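Local coordinates for protein geranyltranstransferase (Enterococcus faecalis, PDB 3P8L) that probably catalyses the magnesium-dependent condensation of isopentenyl diphosphate with geranyl diphosphate to give farnesyl diphosphate and diphosphate, at residues A128-L131 with L132-Q136; E141-L144 with L145-Q148; L20-K23 with V24-F28; E36-K39 with E40-Y44. One frame throughout, in Å; residues are numbered along the deposited sequence.

Interaction 1 of 4, residues A128-L131 with L132-Q136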
loop_
_atom_site.group_PDB
_atom_site.type_symbol
_atom_site.label_atom_id
_atom_site.label_comp_id
_atom_site.label_asym_id
_atom_site.label_seq_id
_atom_site.Cartn_x
_atom_site.Cartn_y
_atom_site.Cartn_z
ATOM N N ALA A 128 -4.026 2.853 -4.259
ATOM C CA ALA A 128 -3.395 4.169 -4.331
ATOM C C ALA A 128 -2.038 4.110 -5.060
ATOM O O ALA A 128 -1.756 4.942 -5.943
ATOM C CB ALA A 128 -3.223 4.705 -2.953
ATOM N N PHE A 129 -1.220 3.116 -4.700
ATOM C CA PHE A 129 0.058 2.876 -5.365
ATOM C C PHE A 129 -0.149 2.377 -6.782
ATOM O O PHE A 129 0.583 2.789 -7.674
ATOM C CB PHE A 129 0.993 1.977 -4.533
ATOM C CG PHE A 129 1.542 2.692 -3.328
ATOM C CD1 PHE A 129 2.568 3.624 -3.462
ATOM C CD2 PHE A 129 0.968 2.523 -2.091
ATOM C CE1 PHE A 129 3.043 4.323 -2.374
ATOM C CE2 PHE A 129 1.437 3.221 -0.983
ATOM C CZ PHE A 129 2.466 4.123 -1.125
ATOM N N GLN A 130 -1.163 1.543 -7.016
ATOM C CA GLN A 130 -1.405 1.105 -8.393
ATOM C C GLN A 130 -1.768 2.263 -9.334
ATOM O O GLN A 130 -1.168 2.406 -10.412
ATOM C CB GLN A 130 -2.459 0.002 -8.488
ATOM C CG GLN A 130 -2.535 -0.604 -9.890
ATOM C CD GLN A 130 -3.449 -1.813 -9.996
ATOM O OE1 GLN A 130 -4.306 -2.047 -9.145
ATOM N NE2 GLN A 130 -3.274 -2.584 -11.056
ATOM N N LEU A 131 -2.739 3.079 -8.918
ATOM C CA LEU A 131 -3.133 4.255 -9.687
ATOM C C LEU A 131 -1.940 5.169 -10.007
ATOM O O LEU A 131 -1.725 5.512 -11.175
ATOM C CB LEU A 131 -4.269 5.037 -8.998
ATOM C CG LEU A 131 -4.654 6.355 -9.712
ATOM C CD1 LEU A 131 -5.167 6.124 -11.151
ATOM C CD2 LEU A 131 -5.661 7.164 -8.890
ATOM N N LEU A 132 -1.171 5.532 -8.988
ATOM C CA LEU A 132 0.033 6.337 -9.156
ATOM C C LEU A 132 1.071 5.726 -10.134
ATOM O O LEU A 132 1.636 6.445 -10.981
ATOM C CB LEU A 132 0.653 6.654 -7.792
ATOM C CG LEU A 132 1.661 7.800 -7.670
ATOM C CD1 LEU A 132 1.110 9.109 -8.280
ATOM C CD2 LEU A 132 2.015 8.030 -6.204
ATOM N N SER A 133 1.264 4.408 -10.049
ATOM C CA SER A 133 2.143 3.645 -10.961
ATOM C C SER A 133 1.669 3.643 -12.421
ATOM O O SER A 133 2.495 3.605 -13.358
ATOM C CB SER A 133 2.321 2.203 -10.456
ATOM O OG SER A 133 1.241 1.384 -10.844
ATOM N N LEU A 134 0.350 3.705 -12.604
ATOM C CA LEU A 134 -0.265 3.749 -13.922
ATOM C C LEU A 134 -0.639 5.167 -14.401
ATOM O O LEU A 134 -1.272 5.314 -15.439
ATOM C CB LEU A 134 -1.517 2.863 -13.936
ATOM C CG LEU A 134 -1.275 1.354 -13.843
ATOM C CD1 LEU A 134 -2.548 0.653 -13.424
ATOM C CD2 LEU A 134 -0.733 0.777 -15.173
ATOM N N SER A 135 -0.281 6.192 -13.629
ATOM C CA SER A 135 -0.700 7.566 -13.925
ATOM C C SER A 135 0.037 8.202 -15.111
ATOM O O SER A 135 1.027 7.668 -15.604
ATOM C CB SER A 135 -0.553 8.451 -12.683
ATOM O OG SER A 135 0.804 8.649 -12.345
ATOM N N GLN A 136 -0.443 9.361 -15.545
ATOM C CA GLN A 136 0.132 10.076 -16.684
ATOM C C GLN A 136 1.461 10.787 -16.391
ATOM O O GLN A 136 1.943 11.543 -17.223
ATOM C CB GLN A 136 -0.881 11.102 -17.195
ATOM C CG GLN A 136 -1.116 11.044 -18.679
ATOM C CD GLN A 136 -2.289 10.175 -19.019
ATOM O OE1 GLN A 136 -3.366 10.675 -19.344
ATOM N NE2 GLN A 136 -2.100 8.862 -18.941
#
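Ser133 and Gln130 meet where helix 114-133 runs out, and the serine hydroxyl turns back to the carbonyl three residues earlier. With chi1 at 83°, OG of Ser133 sits between its own backbone N and carbonyl carbon and donates to Gln130 O at 2.7 Å. The same carbonyl also takes the amide of Leu134, N to O 3.0 Å, so two donors grip one oxygen: the amide comes in at a wide angle to the C=O (160°), the hydroxyl at a much narrower one (122°). Ser135 repeats the device two residues on, its OG 2.7 Å from Leu132 O, again three residues back, and thereby supplies a donor to a carbonyl of the final turn. The regular alpha-helical ladder is still intact just before this, with Ser133 N 3.0 Å from Phe129 O.

Apolar contact is slight. Gln130 and Leu134 run side by side, and CD1 of Leu134 rests 3.8 Å from CG of Gln130; the amide end of the glutamine looks elsewhere, its NE2 bonding Gln156 of the second subunit.

Around this helix end, Leu131 faces Ser79 of helix 71-92 and Val24 and Phe28 of helix 13-31, while Leu132 packs on Met146 and Leu149 of helix 139-153. Phe129 meets Phe129 of the second subunit, their rings nearly parallel, which places this turn at the dimer interface of the all-helical prenyltransferase fold.

Interaction 2 of 4, residues E141-L144 with L145-Q148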
loop_
_atom_site.group_PDB
_atom_site.type_symbol
_atom_site.label_atom_id
_atom_site.label_comp_id
_atom_site.label_asym_id
_atom_site.label_seq_id
_atom_site.Cartn_x
_atom_site.Cartn_y
_atom_site.Cartn_z
ATOM N N GLU A 141 9.313 11.625 -12.147
ATOM C CA GLU A 141 8.321 12.265 -11.281
ATOM C C GLU A 141 7.477 11.195 -10.601
ATOM O O GLU A 141 7.139 11.313 -9.423
ATOM C CB GLU A 141 7.393 13.159 -12.099
ATOM C CG GLU A 141 7.945 14.520 -12.413
ATOM C CD GLU A 141 6.934 15.391 -13.141
ATOM O OE1 GLU A 141 7.014 16.626 -12.976
ATOM O OE2 GLU A 141 6.060 14.847 -13.865
ATOM N N LYS A 142 7.141 10.172 -11.381
ATOM C CA LYS A 142 6.378 9.024 -10.927
ATOM C C LYS A 142 7.086 8.374 -9.759
ATOM O O LYS A 142 6.484 8.203 -8.705
ATOM C CB LYS A 142 6.178 8.028 -12.068
ATOM C CG LYS A 142 5.210 6.902 -11.749
ATOM C CD LYS A 142 4.842 6.103 -12.989
ATOM C CE LYS A 142 3.772 6.814 -13.774
ATOM N NZ LYS A 142 3.185 5.911 -14.830
ATOM N N VAL A 143 8.378 8.087 -9.929
ATOM C CA VAL A 143 9.174 7.433 -8.898
ATOM C C VAL A 143 9.330 8.298 -7.655
ATOM O O VAL A 143 9.200 7.798 -6.540
ATOM C CB VAL A 143 10.554 6.945 -9.455
ATOM C CG1 VAL A 143 11.571 6.633 -8.341
ATOM C CG2 VAL A 143 10.362 5.732 -10.311
ATOM N N LEU A 144 9.560 9.599 -7.852
ATOM C CA LEU A 144 9.653 10.543 -6.741
ATOM C C LEU A 144 8.355 10.571 -5.921
ATOM O O LEU A 144 8.387 10.558 -4.698
ATOM C CB LEU A 144 9.981 11.961 -7.257
ATOM C CG LEU A 144 10.037 13.095 -6.227
ATOM C CD1 LEU A 144 11.077 12.823 -5.142
ATOM C CD2 LEU A 144 10.311 14.426 -6.921
ATOM N N LEU A 145 7.228 10.625 -6.606
ATOM C CA LEU A 145 5.950 10.770 -5.910
ATOM C C LEU A 145 5.537 9.458 -5.214
ATOM O O LEU A 145 4.888 9.503 -4.173
ATOM C CB LEU A 145 4.867 11.307 -6.854
ATOM C CG LEU A 145 5.012 12.797 -7.230
ATOM C CD1 LEU A 145 3.764 13.299 -7.902
ATOM C CD2 LEU A 145 5.318 13.671 -6.045
ATOM N N MET A 146 5.968 8.317 -5.758
ATOM C CA MET A 146 5.722 7.012 -5.131
ATOM C C MET A 146 6.570 6.891 -3.866
ATOM O O MET A 146 6.084 6.446 -2.823
ATOM C CB MET A 146 5.979 5.853 -6.113
ATOM C CG MET A 146 4.854 5.646 -7.154
ATOM S SD MET A 146 5.053 4.249 -8.304
ATOM C CE MET A 146 6.678 4.540 -8.982
ATOM N N GLN A 147 7.832 7.321 -3.963
ATOM C CA GLN A 147 8.732 7.406 -2.812
ATOM C C GLN A 147 8.144 8.268 -1.710
ATOM O O GLN A 147 8.133 7.884 -0.523
ATOM C CB GLN A 147 10.103 7.997 -3.222
ATOM C CG GLN A 147 11.016 7.037 -3.977
ATOM C CD GLN A 147 12.227 7.731 -4.618
ATOM O OE1 GLN A 147 12.336 8.958 -4.611
ATOM N NE2 GLN A 147 13.138 6.933 -5.171
ATOM N N GLN A 148 7.646 9.433 -2.101
ATOM C CA GLN A 148 7.135 10.410 -1.155
ATOM C C GLN A 148 5.793 9.955 -0.537
ATOM O O GLN A 148 5.551 10.151 0.660
ATOM C CB GLN A 148 7.006 11.781 -1.825
ATOM C CG GLN A 148 8.367 12.499 -2.075
ATOM C CD GLN A 148 9.116 12.810 -0.802
ATOM O OE1 GLN A 148 8.573 13.418 0.119
ATOM N NE2 GLN A 148 10.380 12.395 -0.737
#
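Gln147 lies across Val143: its extended chain brings the flat amide over the valine, with NE2 3.5 Å from CG1, a van der Waals approach. This is i to i+4 packing along one alpha-helix, 139-153, in the all-alpha prenyltransferase fold. The glutamine NE2 is satisfied across the dimer, bonding Ser133 O of the second subunit.

Met146, in the conformer described, folds its terminal methyl back over the preceding turn, CE lying 3.9 Å from CG of Lys142 and 4.1 Å from CG2 of Val143. In that conformer the methionine chain leaves with CG anti to its carbonyl carbon and bends only at its last torsion (chi3 -53°), which swings the methyl toward the earlier residues. Beyond this overlap Lys142 carries on to the end of helix 114-133. On another flank Leu144 and Gln148 lie alongside each other, CD1 of the leucine 4.1 Å from CG of the glutamine, and both pack on helix 175-200, at Val199 and at Phe192 and Ile195 respectively.

Four consecutive backbone bonds run beneath these side chains. Of them, the one from Gln147 N to Val143 O, 3.0 Å long, is the straightest, with an N-H...O angle of 166°; CG of Gln147 also lies against that carbonyl, 3.2 Å from Val143 O.

Interaction 3 of 4, residues L20-K23 with V24-F28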
loop_
_atom_site.group_PDB
_atom_site.type_symbol
_atom_site.label_atom_id
_atom_site.label_comp_id
_atom_site.label_asym_id
_atom_site.label_seq_id
_atom_site.Cartn_x
_atom_site.Cartn_y
_atom_site.Cartn_z
ATOM N N LEU A 20 -13.840 15.705 -10.322
ATOM C CA LEU A 20 -12.973 14.983 -11.244
ATOM C C LEU A 20 -12.037 14.043 -10.471
ATOM O O LEU A 20 -11.632 12.999 -10.985
ATOM C CB LEU A 20 -12.158 15.964 -12.104
ATOM C CG LEU A 20 -13.009 17.052 -12.786
ATOM C CD1 LEU A 20 -12.171 18.000 -13.599
ATOM C CD2 LEU A 20 -13.973 16.386 -13.683
ATOM N N VAL A 21 -11.683 14.426 -9.247
ATOM C CA VAL A 21 -10.885 13.556 -8.398
ATOM C C VAL A 21 -11.738 12.339 -8.008
ATOM O O VAL A 21 -11.278 11.196 -8.128
ATOM C CB VAL A 21 -10.357 14.290 -7.162
ATOM C CG1 VAL A 21 -9.468 13.368 -6.320
ATOM C CG2 VAL A 21 -9.563 15.536 -7.587
ATOM N N GLU A 22 -12.983 12.590 -7.583
ATOM C CA GLU A 22 -13.901 11.496 -7.253
ATOM C C GLU A 22 -14.096 10.565 -8.463
ATOM O O GLU A 22 -14.041 9.345 -8.328
ATOM C CB GLU A 22 -15.244 12.030 -6.735
ATOM C CG GLU A 22 -16.254 10.932 -6.448
ATOM C CD GLU A 22 -17.309 11.318 -5.430
ATOM O OE1 GLU A 22 -18.506 11.179 -5.756
ATOM O OE2 GLU A 22 -16.944 11.736 -4.307
ATOM N N LYS A 23 -14.274 11.141 -9.645
ATOM C CA LYS A 23 -14.404 10.345 -10.875
ATOM C C LYS A 23 -13.194 9.422 -11.135
ATOM O O LYS A 23 -13.370 8.242 -11.420
ATOM C CB LYS A 23 -14.672 11.254 -12.092
ATOM C CG LYS A 23 -15.092 10.494 -13.344
ATOM C CD LYS A 23 -15.047 11.370 -14.591
ATOM C CE LYS A 23 -15.831 10.743 -15.735
ATOM N NZ LYS A 23 -15.425 9.332 -16.034
ATOM N N VAL A 24 -11.971 9.951 -11.028
ATOM C CA VAL A 24 -10.767 9.109 -11.170
ATOM C C VAL A 24 -10.789 7.929 -10.170
ATOM O O VAL A 24 -10.566 6.774 -10.552
ATOM C CB VAL A 24 -9.465 9.939 -11.078
ATOM C CG1 VAL A 24 -8.227 9.030 -10.984
ATOM C CG2 VAL A 24 -9.344 10.884 -12.325
ATOM N N MET A 25 -11.129 8.233 -8.918
ATOM C CA MET A 25 -11.156 7.243 -7.833
ATOM C C MET A 25 -12.180 6.163 -8.148
ATOM O O MET A 25 -11.850 4.973 -8.159
ATOM C CB MET A 25 -11.519 7.896 -6.500
ATOM C CG MET A 25 -10.441 8.760 -5.874
ATOM S SD MET A 25 -10.990 9.503 -4.324
ATOM C CE MET A 25 -10.783 8.142 -3.280
ATOM N N VAL A 26 -13.405 6.596 -8.449
ATOM C CA VAL A 26 -14.520 5.683 -8.690
ATOM C C VAL A 26 -14.262 4.800 -9.923
ATOM O O VAL A 26 -14.449 3.571 -9.857
ATOM C CB VAL A 26 -15.876 6.460 -8.758
ATOM C CG1 VAL A 26 -16.970 5.653 -9.432
ATOM C CG2 VAL A 26 -16.301 6.923 -7.363
ATOM N N ASP A 27 -13.816 5.420 -11.021
ATOM C CA ASP A 27 -13.514 4.683 -12.249
ATOM C C ASP A 27 -12.406 3.696 -11.991
ATOM O O ASP A 27 -12.497 2.585 -12.466
ATOM C CB ASP A 27 -13.049 5.586 -13.406
ATOM C CG ASP A 27 -14.160 6.482 -13.948
ATOM O OD1 ASP A 27 -15.325 6.289 -13.593
ATOM O OD2 ASP A 27 -13.866 7.402 -14.732
ATOM N N PHE A 28 -11.364 4.116 -11.258
ATOM C CA PHE A 28 -10.244 3.233 -10.971
ATOM C C PHE A 28 -10.672 2.015 -10.164
ATOM O O PHE A 28 -10.258 0.906 -10.489
ATOM C CB PHE A 28 -9.056 3.934 -10.277
ATOM C CG PHE A 28 -7.855 3.066 -10.186
ATOM C CD1 PHE A 28 -7.526 2.417 -8.997
ATOM C CD2 PHE A 28 -7.084 2.831 -11.311
ATOM C CE1 PHE A 28 -6.439 1.573 -8.933
ATOM C CE2 PHE A 28 -5.977 1.983 -11.255
ATOM C CZ PHE A 28 -5.659 1.355 -10.061
#
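Lys23 reaches forward one helical turn to Asp27 and closes a salt bridge, NZ to OD2 2.8 Å. The lysine leaves the helix nearly extended and turns only at its last torsion (chi4 -53°), which tips the ammonium onto the carboxylate. It meets OD2 on the syn side, toward the other carboxylate oxygen. The stem of the lysine also passes close to the acid, CG coming 3.6 Å from Asp27 OD2, a van der Waals contact beside the ion pair. Beneath it, Asp27 N donates to Lys23 O at 2.9 Å, and the two residues are thus joined twice over.

This is an i to i+4 ion pair on the outer side of helix 13-31, near the amino end of an all-helical prenyltransferase chain. Val24, on a different flank, turns inward: its CG2 lies 3.4 Å from Leu20 O, and the side chain packs against Ala78 of helix 71-92 and Leu131 of helix 114-133. Glu22 runs beside Val26, its CG 4.1 Å from CG2 of the valine, while its carboxylate continues to a salt bridge with Arg52. Below that pair Val26 N donates to Glu22 O, 2.8 Å.

Interaction 4 of 4, residues E36-K39 with E40-Y44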
loop_
_atom_site.group_PDB
_atom_site.type_symbol
_atom_site.label_atom_id
_atom_site.label_comp_id
_atom_site.label_asym_id
_atom_site.label_seq_id
_atom_site.Cartn_x
_atom_site.Cartn_y
_atom_site.Cartn_z
ATOM N N GLU A 36 -16.573 -8.230 -6.876
ATOM C CA GLU A 36 -17.674 -7.251 -6.809
ATOM C C GLU A 36 -17.963 -6.737 -5.402
ATOM O O GLU A 36 -18.215 -5.560 -5.225
ATOM C CB GLU A 36 -18.967 -7.794 -7.448
ATOM C CG GLU A 36 -18.848 -8.093 -8.946
ATOM C CD GLU A 36 -18.461 -6.864 -9.783
ATOM O OE1 GLU A 36 -18.803 -5.721 -9.418
ATOM O OE2 GLU A 36 -17.811 -7.042 -10.831
ATOM N N ARG A 37 -17.908 -7.614 -4.405
ATOM C CA ARG A 37 -18.174 -7.205 -3.023
ATOM C C ARG A 37 -17.098 -6.270 -2.473
ATOM O O ARG A 37 -17.425 -5.268 -1.820
ATOM C CB ARG A 37 -18.303 -8.417 -2.101
ATOM C CG ARG A 37 -18.359 -8.019 -0.614
ATOM C CD ARG A 37 -18.451 -9.229 0.272
ATOM N NE ARG A 37 -18.680 -8.882 1.669
ATOM C CZ ARG A 37 -19.903 -8.725 2.192
ATOM N NH1 ARG A 37 -20.970 -8.873 1.425
ATOM N NH2 ARG A 37 -20.069 -8.422 3.470
ATOM N N LEU A 38 -15.831 -6.617 -2.733
ATOM C CA LEU A 38 -14.696 -5.775 -2.372
ATOM C C LEU A 38 -14.832 -4.392 -3.010
ATOM O O LEU A 38 -14.712 -3.374 -2.325
ATOM C CB LEU A 38 -13.376 -6.439 -2.779
ATOM C CG LEU A 38 -12.145 -5.618 -2.383
ATOM C CD1 LEU A 38 -11.928 -5.643 -0.852
ATOM C CD2 LEU A 38 -10.888 -6.062 -3.165
ATOM N N LYS A 39 -15.103 -4.382 -4.317
ATOM C CA LYS A 39 -15.402 -3.172 -5.085
ATOM C C LYS A 39 -16.497 -2.304 -4.445
ATOM O O LYS A 39 -16.311 -1.113 -4.215
ATOM C CB LYS A 39 -15.795 -3.560 -6.508
ATOM C CG LYS A 39 -16.148 -2.391 -7.421
ATOM C CD LYS A 39 -16.837 -2.867 -8.708
ATOM C CE LYS A 39 -15.890 -3.723 -9.563
ATOM N NZ LYS A 39 -16.535 -4.158 -10.840
ATOM N N GLU A 40 -17.624 -2.916 -4.101
ATOM C CA GLU A 40 -18.735 -2.170 -3.483
ATOM C C GLU A 40 -18.410 -1.610 -2.109
ATOM O O GLU A 40 -18.860 -0.529 -1.743
ATOM C CB GLU A 40 -19.975 -3.057 -3.370
ATOM C CG GLU A 40 -20.736 -3.162 -4.662
ATOM C CD GLU A 40 -21.781 -4.258 -4.604
ATOM O OE1 GLU A 40 -22.471 -4.335 -3.565
ATOM O OE2 GLU A 40 -21.896 -5.047 -5.572
ATOM N N ALA A 41 -17.616 -2.346 -1.358
ATOM C CA ALA A 41 -17.254 -1.902 -0.027
ATOM C C ALA A 41 -16.292 -0.706 -0.088
ATOM O O ALA A 41 -16.443 0.270 0.671
ATOM C CB ALA A 41 -16.668 -3.051 0.752
ATOM N N MET A 42 -15.355 -0.753 -1.034
ATOM C CA MET A 42 -14.450 0.380 -1.269
ATOM C C MET A 42 -15.234 1.592 -1.770
ATOM O O MET A 42 -15.041 2.701 -1.278
ATOM C CB MET A 42 -13.304 -0.016 -2.230
ATOM C CG MET A 42 -12.321 -1.025 -1.614
ATOM S SD MET A 42 -10.866 -1.621 -2.541
ATOM C CE MET A 42 -11.719 -2.298 -3.940
ATOM N N LEU A 43 -16.122 1.380 -2.745
ATOM C CA LEU A 43 -16.951 2.472 -3.271
ATOM C C LEU A 43 -17.865 3.042 -2.188
ATOM O O LEU A 43 -18.136 4.233 -2.171
ATOM C CB LEU A 43 -17.793 2.018 -4.468
ATOM C CG LEU A 43 -17.151 1.735 -5.830
ATOM C CD1 LEU A 43 -18.184 1.166 -6.825
ATOM C CD2 LEU A 43 -16.507 2.993 -6.419
ATOM N N TYR A 44 -18.346 2.198 -1.274
ATOM C CA TYR A 44 -19.168 2.713 -0.186
ATOM C C TYR A 44 -18.437 3.819 0.583
ATOM O O TYR A 44 -18.980 4.918 0.774
ATOM C CB TYR A 44 -19.597 1.602 0.780
ATOM C CG TYR A 44 -20.305 2.149 2.003
ATOM C CD1 TYR A 44 -21.643 2.541 1.928
ATOM C CD2 TYR A 44 -19.656 2.240 3.227
ATOM C CE1 TYR A 44 -22.317 3.040 3.047
ATOM C CE2 TYR A 44 -20.307 2.762 4.358
ATOM C CZ TYR A 44 -21.649 3.162 4.246
ATOM O OH TYR A 44 -22.331 3.662 5.331
HETATM O O HOH W 1 -20.473 -4.528 -7.653
#
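Glu36 and Glu40, one turn apart at the start of helix 36-47, share a water. It donates to OE1 of Glu36 at 2.7 Å and to OE2 of Glu40 at 2.6 Å, bridging two acids whose facing oxygens stand 5.0 Å apart. More acceptors surround this water than it has protons, so both bonds need not be made at once. Placed between like charges, it probably eases their repulsion. Glu36 has a second partner in Lys39: NZ lies 3.1 Å from OE1, on the syn side but 26° out of the carboxylate plane, with a weaker bond to OE2. The glutamate bends at chi2 (-59°) and the lysine at chi3, bringing the two charged ends together.

Apolar contacts occupy other flanks. Met42 crosses Leu38 at a slant, its chain bent at chi3 (-58°) so that CE comes back to 3.7 Å from CG of the leucine. Lys39 lends its stem to Leu43 in a looser approach, the two side chains running alongside with CG and CD1 4.1 Å apart.

Backbone bonds complete the turn, Glu40 N reaching Glu36 O at 2.9 Å and the next three amides repeating the i to i+4 pattern.

Among its neighbours, this helix lays Leu38, Ala41 and Met42 on helix 114-133 and Leu43 on Val26 and Ile29 of helix 13-31. Arg37 extends to Phe112 O and Thr116, Tyr44 bonds Pro106 O of the short hairpin strand 105-106, and Leu38 and Met42 also touch Asn155 of the second subunit.

All four are local contacts along a helix, the first running on past the helix end, and they touch in the order 2-1-3-4. Interactions 1 and 2, centres 10 Å apart, meet where Lys142 NZ makes probable hydrogen bonds to Ser133 O at 2.8 Å and Ser135 O at 2.9 Å, tying one helix end to the helix that follows. Interaction 3 lies 12 Å from interaction 1 between centres and packs on it through Phe28 and Val24. It meets interaction 4 more lightly, Val26 CA lying 4.0 Å from Leu43 CD2. Interactions 2 and 4, about 28 Å apart between centres, do not touch, yet both, like interaction 1, reach the second subunit.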